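Local coordinates for photosystem II assembly protein Ycf48 (Thermosynechococcus elongatus, PDB 5OJ5) that probably assists early assembly of photosystem II and replacement of photodamaged D1, binding the D1 C-terminal propeptide through a seven-bladed beta-propeller, at residues W302-V306 against D307-V311. Residues are numbered along the deposited sequence; the frame is centred on the assembly and turned at random.
Sequences WQQDV and DVKKV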
loop_
_atom_site.group_PDB
_atom_site.type_symbol
_atom_site.label_atom_id
_atom_site.label_comp_id
_atom_site.label_asym_id
_atom_site.label_seq_id
_atom_site.Cartn_x
_atom_site.Cartn_y
_atom_site.Cartn_z
ATOM N N TRP A 302 -10.615 -7.356 18.361
ATOM C CA TRP A 302 -10.799 -7.697 16.965
ATOM C C TRP A 302 -11.882 -8.746 16.817
ATOM O O TRP A 302 -12.076 -9.612 17.669
ATOM C CB TRP A 302 -9.469 -8.273 16.393
ATOM C CG TRP A 302 -8.392 -7.204 16.382
ATOM C CD1 TRP A 302 -7.559 -6.871 17.409
ATOM C CD2 TRP A 302 -8.093 -6.312 15.299
ATOM N NE1 TRP A 302 -6.748 -5.828 17.014
ATOM C CE2 TRP A 302 -7.066 -5.461 15.741
ATOM C CE3 TRP A 302 -8.610 -6.128 14.016
ATOM C CZ2 TRP A 302 -6.528 -4.476 14.939
ATOM C CZ3 TRP A 302 -8.080 -5.140 13.220
ATOM C CH2 TRP A 302 -7.047 -4.319 13.681
ATOM N N GLN A 303 -12.537 -8.689 15.682
ATOM C CA GLN A 303 -13.491 -9.681 15.273
ATOM C C GLN A 303 -13.123 -10.095 13.858
ATOM O O GLN A 303 -12.500 -9.334 13.101
ATOM C CB GLN A 303 -14.911 -9.122 15.331
ATOM C CG GLN A 303 -15.333 -8.819 16.775
ATOM C CD GLN A 303 -16.766 -8.343 16.938
ATOM O OE1 GLN A 303 -17.435 -7.997 15.961
ATOM N NE2 GLN A 303 -17.273 -8.387 18.191
ATOM N N GLN A 304 -13.489 -11.304 13.498
ATOM C CA GLN A 304 -13.090 -11.844 12.213
ATOM C C GLN A 304 -14.222 -11.725 11.194
ATOM O O GLN A 304 -15.380 -11.995 11.512
ATOM C CB GLN A 304 -12.671 -13.313 12.314
ATOM C CG GLN A 304 -12.234 -13.884 10.993
ATOM C CD GLN A 304 -11.438 -15.144 11.124
ATOM O OE1 GLN A 304 -11.480 -15.818 12.156
ATOM N NE2 GLN A 304 -10.709 -15.480 10.075
ATOM N N ASP A 305 -13.885 -11.335 9.960
ATOM C CA ASP A 305 -14.837 -11.391 8.849
ATOM C C ASP A 305 -14.794 -12.806 8.292
ATOM O O ASP A 305 -13.924 -13.153 7.484
ATOM C CB ASP A 305 -14.464 -10.360 7.802
ATOM C CG ASP A 305 -15.485 -10.260 6.705
ATOM O OD1 ASP A 305 -16.199 -11.227 6.417
ATOM O OD2 ASP A 305 -15.537 -9.168 6.077
ATOM N N VAL A 306 -15.729 -13.634 8.750
ATOM C CA VAL A 306 -15.635 -15.048 8.433
ATOM C C VAL A 306 -16.027 -15.324 6.991
ATOM O O VAL A 306 -15.621 -16.358 6.438
ATOM C CB VAL A 306 -16.432 -15.941 9.418
ATOM C CG1 VAL A 306 -15.821 -15.784 10.839
ATOM C CG2 VAL A 306 -17.927 -15.619 9.398
ATOM N N ASP A 307 -16.834 -14.455 6.366
ATOM C CA ASP A 307 -17.289 -14.751 5.011
ATOM C C ASP A 307 -16.141 -14.808 4.054
ATOM O O ASP A 307 -16.170 -15.600 3.113
ATOM C CB ASP A 307 -18.273 -13.713 4.508
ATOM C CG ASP A 307 -19.510 -13.700 5.338
ATOM O OD1 ASP A 307 -20.511 -14.354 5.019
ATOM O OD2 ASP A 307 -19.421 -13.090 6.415
ATOM N N VAL A 308 -15.115 -13.989 4.279
ATOM C CA VAL A 308 -14.059 -13.951 3.280
ATOM C C VAL A 308 -13.047 -15.057 3.488
ATOM O O VAL A 308 -12.128 -15.189 2.658
ATOM C CB VAL A 308 -13.370 -12.573 3.169
ATOM C CG1 VAL A 308 -14.367 -11.489 2.848
ATOM C CG2 VAL A 308 -12.619 -12.270 4.423
ATOM N N LYS A 309 -13.182 -15.858 4.564
ATOM C CA LYS A 309 -12.302 -17.008 4.726
ATOM C C LYS A 309 -12.433 -17.961 3.552
ATOM O O LYS A 309 -11.520 -18.747 3.300
ATOM C CB LYS A 309 -12.653 -17.814 5.992
ATOM C CG LYS A 309 -12.268 -17.159 7.282
ATOM C CD LYS A 309 -12.660 -17.979 8.515
ATOM C CE LYS A 309 -11.836 -19.266 8.646
ATOM N NZ LYS A 309 -12.133 -19.973 9.940
ATOM N N LYS A 310 -13.554 -17.913 2.840
ATOM C CA LYS A 310 -13.774 -18.773 1.697
ATOM C C LYS A 310 -13.011 -18.316 0.456
ATOM O O LYS A 310 -12.977 -19.071 -0.516
ATOM C CB LYS A 310 -15.272 -18.830 1.425
ATOM C CG LYS A 310 -16.087 -19.479 2.553
ATOM C CD LYS A 310 -17.573 -19.157 2.429
ATOM C CE LYS A 310 -18.088 -19.612 1.058
ATOM N NZ LYS A 310 -18.029 -18.440 0.149
ATOM N N VAL A 311 -12.399 -17.130 0.452
ATOM C CA VAL A 311 -11.739 -16.594 -0.740
ATOM C C VAL A 311 -10.320 -17.161 -0.797
ATOM O O VAL A 311 -9.530 -16.903 0.125
ATOM C CB VAL A 311 -11.722 -15.056 -0.752
ATOM C CG1 VAL A 311 -10.996 -14.475 -2.003
ATOM C CG2 VAL A 311 -13.131 -14.476 -0.647
#
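Asp305 and Val308 meet on the buried side of the turn that leads out of strand 303-304. Their side chains cross at about a right angle: CG2 of Val308 lies 3.4 Å from the carbonyl O of Asp305, while its CG1 sits 4.0 Å from carboxylate OD1 of the same aspartate. With CG anti to its own backbone N (chi1 -174°), Asp305 carries its carboxylate in beside this valine and forward to Asp307 of the 3-10 turn, where OD1 accepts a weak, bent hydrogen bond from Asp307 N (3.3 Å, 127° at the hydrogen). Trp284 and Leu292, from the two preceding strands of the sheet, touch Asp305 and Val308 respectively and help to bury them.

The strand is the short outermost one of a four-stranded antiparallel blade of the propeller, and the 3-10 turn belongs to the connection to strand 317-320 of the next blade. Lys309 N closes the turn on Val306 O (3.1 Å, 149° at the hydrogen), approaching well above the carbonyl plane.

The other face of the turn is open to solvent. Gln304, extended beyond CG, brings its amide NE2 against the aliphatic part of Lys309, 3.5 Å from CD, the two chains crossing nearly perpendicularly; the lysine contributes methylenes here, and Lys309 CB lies 3.3 Å from Val306 O. The exposed carboxylate of Asp307 reaches back to the buried one of Asp305, OD2 to OD1 3.7 Å, a proximity of like charges that might raise the proton affinity of one carboxylate, and Asn45 touches the Asp307 side chain.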